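Local structure of sortase, SrtB family (Streptococcus pneumoniae PCS8235, 4Y4Q) at residues K143-Y155 / S202-P214. The protein is a class B sortase that probably acts as a cysteine transpeptidase in building or anchoring the type II pilus at the cell surface. Numbering follows the deposited sequence.
Sequences KFADQEFFDQHRY and SVAMHKRDISLSP
A145 receives H206 just before helix 147-152 begins: NE2 of H206 donates to O of A145 over 2.7 Å. O of A145 lies close to the imidazole plane, whereas the donor stands well above the carbonyl plane, 63° out of it. The small methyl of A145 suits the spot, because the extended M205 passes close by, SD of M205 lying 4.1 Å from CB of A145. D146 then caps the helix, its OD2 accepting from N of F149. One residue on, Q147 rests its CA off-centre over the H206 ring. F150 is the buried apolar centre of the contact. A chi1 of 178°, which turns CG away from the backbone N, carries the ring across to strand 206-207, where CB of H206 sits almost on the ring normal, 3.6 Å from the centroid. Against the opposite face of the ring, shifted toward its rim, the R208 guanidinium lies flat, the two planes only 2° apart and their centres 4.6 Å apart. NH2 of R208 also donates to O of F150 at 3.0 Å. R154 completes the sandwich: its extended chain crosses the other face of that guanidinium, with CD of R154 3.6 Å from NE of R208. Arginine fits here because its flat, delocalised group can stack on a ring with one face, take methylenes on the other and donate from its rim. The two like charges lie close, which the salt bridge of R154 with E168 probably eases; NH1 of R208 bonds to O of I169, on the same strand 163-176. The helix is thus fastened beside the sortase beta-barrel by one imidazole and one guanidinium, each bound to a main-chain carbonyl, and the stacking on F150 should restrict how R208 can turn.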
# COMPACT_ATOMS: atom_id res chain seq x y z
N LYS A 143 1.87 0.77 13.50
CA LYS A 143 1.72 -0.27 14.52
C LYS A 143 2.31 -1.58 14.04
O LYS A 143 2.59 -2.47 14.84
CB LYS A 143 0.26 -0.47 14.93
CG LYS A 143 -0.41 0.75 15.52
CD LYS A 143 -1.72 0.37 16.20
CE LYS A 143 -2.50 1.61 16.62
NZ LYS A 143 -3.81 1.23 17.23
N PHE A 144 2.49 -1.71 12.72
CA PHE A 144 3.12 -2.91 12.17
C PHE A 144 4.60 -3.00 12.54
O PHE A 144 5.25 -4.02 12.30
CB PHE A 144 2.93 -2.97 10.65
CG PHE A 144 1.53 -3.35 10.23
CD1 PHE A 144 0.54 -2.38 10.09
CD2 PHE A 144 1.19 -4.67 9.99
CE1 PHE A 144 -0.76 -2.73 9.71
CE2 PHE A 144 -0.11 -5.04 9.61
CZ PHE A 144 -1.08 -4.07 9.47
N ALA A 145 5.15 -1.95 13.15
CA ALA A 145 6.52 -2.02 13.65
C ALA A 145 6.62 -2.93 14.89
O ALA A 145 7.71 -3.36 15.26
CB ALA A 145 7.06 -0.63 13.96
N ASP A 146 5.48 -3.21 15.51
CA ASP A 146 5.42 -4.12 16.66
C ASP A 146 5.29 -5.58 16.20
O ASP A 146 4.44 -5.91 15.37
CB ASP A 146 4.27 -3.75 17.59
CG ASP A 146 4.20 -4.65 18.82
OD1 ASP A 146 5.11 -4.57 19.67
OD2 ASP A 146 3.23 -5.43 18.92
N GLN A 147 6.15 -6.44 16.74
CA GLN A 147 6.22 -7.85 16.33
C GLN A 147 4.84 -8.52 16.38
O GLN A 147 4.39 -9.11 15.40
CB GLN A 147 7.21 -8.61 17.23
CG GLN A 147 7.51 -10.06 16.80
CD GLN A 147 8.21 -10.13 15.43
OE1 GLN A 147 7.57 -10.40 14.40
NE2 GLN A 147 9.51 -9.88 15.42
N GLU A 148 4.18 -8.40 17.52
CA GLU A 148 2.88 -9.02 17.74
C GLU A 148 1.80 -8.52 16.78
O GLU A 148 1.08 -9.30 16.15
CB GLU A 148 2.46 -8.79 19.19
CG GLU A 148 1.39 -9.72 19.71
CD GLU A 148 1.18 -9.55 21.21
OE1 GLU A 148 2.17 -9.71 21.97
OE2 GLU A 148 0.04 -9.23 21.61
N PHE A 149 1.68 -7.20 16.66
CA PHE A 149 0.69 -6.63 15.76
C PHE A 149 0.98 -7.09 14.32
O PHE A 149 0.06 -7.45 13.57
CB PHE A 149 0.72 -5.10 15.88
CG PHE A 149 -0.44 -4.41 15.20
CD1 PHE A 149 -0.41 -4.16 13.83
CD2 PHE A 149 -1.54 -3.99 15.94
CE1 PHE A 149 -1.47 -3.52 13.20
CE2 PHE A 149 -2.60 -3.35 15.31
CZ PHE A 149 -2.57 -3.11 13.94
N PHE A 150 2.26 -7.10 13.95
CA PHE A 150 2.63 -7.59 12.62
C PHE A 150 2.25 -9.05 12.43
O PHE A 150 1.73 -9.43 11.38
CB PHE A 150 4.14 -7.43 12.37
CG PHE A 150 4.58 -7.95 11.02
CD1 PHE A 150 4.54 -7.13 9.89
CD2 PHE A 150 5.00 -9.27 10.86
CE1 PHE A 150 4.93 -7.60 8.64
CE2 PHE A 150 5.39 -9.75 9.61
CZ PHE A 150 5.36 -8.92 8.50
N ASP A 151 2.53 -9.89 13.43
CA ASP A 151 2.26 -11.31 13.31
C ASP A 151 0.77 -11.58 13.15
O ASP A 151 0.37 -12.53 12.48
CB ASP A 151 2.80 -12.09 14.52
CG ASP A 151 4.33 -12.10 14.57
OD1 ASP A 151 4.98 -11.86 13.53
OD2 ASP A 151 4.89 -12.36 15.66
N GLN A 152 -0.05 -10.73 13.77
CA GLN A 152 -1.47 -11.02 13.88
C GLN A 152 -2.36 -10.37 12.82
O GLN A 152 -3.54 -10.70 12.74
CB GLN A 152 -1.96 -10.69 15.29
CG GLN A 152 -1.22 -11.46 16.39
CD GLN A 152 -2.13 -11.91 17.51
OE1 GLN A 152 -2.97 -11.15 17.99
NE2 GLN A 152 -1.99 -13.17 17.93
N HIS A 153 -1.83 -9.36 12.15
CA HIS A 153 -2.52 -8.78 11.04
C HIS A 153 -1.76 -9.29 9.85
O HIS A 153 -0.64 -8.85 9.57
CB HIS A 153 -2.45 -7.25 11.10
CG HIS A 153 -3.05 -6.67 12.34
ND1 HIS A 153 -2.33 -6.50 13.50
CD2 HIS A 153 -4.30 -6.21 12.61
CE1 HIS A 153 -3.10 -5.97 14.43
NE2 HIS A 153 -4.30 -5.79 13.91
N ARG A 154 -2.36 -10.23 9.14
CA ARG A 154 -1.75 -10.73 7.93
C ARG A 154 -2.58 -10.45 6.68
O ARG A 154 -2.04 -10.21 5.61
CB ARG A 154 -1.52 -12.24 8.08
CG ARG A 154 -0.93 -12.94 6.87
CD ARG A 154 -0.44 -14.32 7.26
NE ARG A 154 -0.16 -15.20 6.13
CZ ARG A 154 0.43 -16.39 6.26
NH1 ARG A 154 0.81 -16.82 7.45
NH2 ARG A 154 0.64 -17.14 5.19
N TYR A 155 -3.90 -10.47 6.82
CA TYR A 155 -4.77 -10.45 5.65
C TYR A 155 -5.61 -9.18 5.53
O TYR A 155 -5.83 -8.43 6.51
CB TYR A 155 -5.70 -11.68 5.63
CG TYR A 155 -4.97 -13.02 5.62
CD1 TYR A 155 -4.42 -13.53 4.45
CD2 TYR A 155 -4.85 -13.77 6.78
CE1 TYR A 155 -3.76 -14.76 4.45
CE2 TYR A 155 -4.20 -14.99 6.79
CZ TYR A 155 -3.65 -15.48 5.62
OH TYR A 155 -3.01 -16.70 5.63
N SER A 202 15.53 -7.39 1.97
CA SER A 202 16.76 -7.34 2.77
C SER A 202 16.75 -6.22 3.80
O SER A 202 17.48 -6.29 4.79
CB SER A 202 18.01 -7.22 1.87
OG SER A 202 18.00 -6.02 1.13
N VAL A 203 15.93 -5.19 3.59
CA VAL A 203 15.88 -4.06 4.52
C VAL A 203 14.61 -4.09 5.40
O VAL A 203 14.26 -3.10 6.05
CB VAL A 203 15.99 -2.71 3.78
CG1 VAL A 203 17.33 -2.61 3.05
CG2 VAL A 203 14.84 -2.55 2.79
N ALA A 204 13.95 -5.25 5.42
CA ALA A 204 12.70 -5.40 6.16
C ALA A 204 12.92 -5.24 7.67
O ALA A 204 13.93 -5.71 8.19
CB ALA A 204 12.09 -6.75 5.88
N MET A 205 11.99 -4.59 8.36
CA MET A 205 12.03 -4.57 9.83
C MET A 205 11.30 -5.81 10.35
O MET A 205 11.73 -6.43 11.33
CB MET A 205 11.43 -3.28 10.38
CG MET A 205 11.22 -3.32 11.90
SD MET A 205 10.83 -1.71 12.63
CE MET A 205 10.95 -2.08 14.38
N HIS A 206 10.19 -6.16 9.70
CA HIS A 206 9.57 -7.47 9.90
C HIS A 206 9.22 -8.03 8.52
O HIS A 206 8.95 -7.27 7.58
CB HIS A 206 8.30 -7.37 10.76
CG HIS A 206 8.52 -6.78 12.12
ND1 HIS A 206 9.21 -7.44 13.12
CD2 HIS A 206 8.15 -5.59 12.64
CE1 HIS A 206 9.25 -6.68 14.20
NE2 HIS A 206 8.62 -5.55 13.94
N LYS A 207 9.20 -9.35 8.39
CA LYS A 207 8.75 -9.97 7.15
C LYS A 207 8.31 -11.38 7.44
O LYS A 207 8.71 -11.95 8.46
CB LYS A 207 9.86 -9.99 6.10
CG LYS A 207 11.07 -10.82 6.51
CD LYS A 207 12.15 -10.76 5.44
CE LYS A 207 13.46 -11.33 5.97
NZ LYS A 207 14.47 -11.42 4.88
N ARG A 208 7.46 -11.94 6.58
CA ARG A 208 7.13 -13.36 6.66
C ARG A 208 7.47 -14.00 5.33
O ARG A 208 7.39 -13.36 4.30
CB ARG A 208 5.64 -13.59 7.00
CG ARG A 208 4.66 -12.79 6.15
CD ARG A 208 3.20 -13.20 6.43
NE ARG A 208 2.85 -13.05 7.84
CZ ARG A 208 2.36 -11.94 8.38
NH1 ARG A 208 2.14 -10.88 7.61
NH2 ARG A 208 2.09 -11.88 9.68
N ASP A 209 7.87 -15.26 5.36
CA ASP A 209 8.21 -15.96 4.14
C ASP A 209 6.93 -16.38 3.40
O ASP A 209 6.19 -17.23 3.89
CB ASP A 209 9.06 -17.19 4.47
CG ASP A 209 9.85 -17.69 3.27
OD1 ASP A 209 9.28 -17.75 2.16
OD2 ASP A 209 11.05 -18.01 3.45
N ILE A 210 6.66 -15.77 2.25
CA ILE A 210 5.60 -16.28 1.36
C ILE A 210 6.08 -16.42 -0.09
O ILE A 210 7.18 -15.98 -0.44
CB ILE A 210 4.29 -15.45 1.41
CG1 ILE A 210 4.45 -14.10 0.72
CG2 ILE A 210 3.80 -15.28 2.85
CD1 ILE A 210 3.13 -13.31 0.67
N SER A 211 5.24 -17.02 -0.93
CA SER A 211 5.61 -17.32 -2.31
C SER A 211 5.61 -16.05 -3.16
O SER A 211 4.54 -15.50 -3.45
CB SER A 211 4.67 -18.36 -2.91
OG SER A 211 5.07 -18.72 -4.22
N LEU A 212 6.80 -15.60 -3.56
CA LEU A 212 6.94 -14.32 -4.24
C LEU A 212 7.78 -14.38 -5.50
O LEU A 212 8.94 -14.82 -5.48
CB LEU A 212 7.52 -13.27 -3.30
CG LEU A 212 6.48 -12.37 -2.64
CD1 LEU A 212 7.16 -11.26 -1.87
CD2 LEU A 212 5.56 -11.83 -3.72
N SER A 213 7.20 -13.92 -6.60
CA SER A 213 7.88 -13.91 -7.88
C SER A 213 7.50 -12.66 -8.69
O SER A 213 6.49 -12.01 -8.39
CB SER A 213 7.55 -15.18 -8.67
OG SER A 213 6.16 -15.30 -8.89
N PRO A 214 8.23 -12.39 -9.75
CA PRO A 214 7.92 -11.21 -10.56
C PRO A 214 6.49 -11.38 -11.03
O PRO A 214 5.76 -10.39 -11.15
CB PRO A 214 8.88 -11.35 -11.74
CG PRO A 214 10.05 -12.09 -11.19
CD PRO A 214 9.48 -13.05 -10.18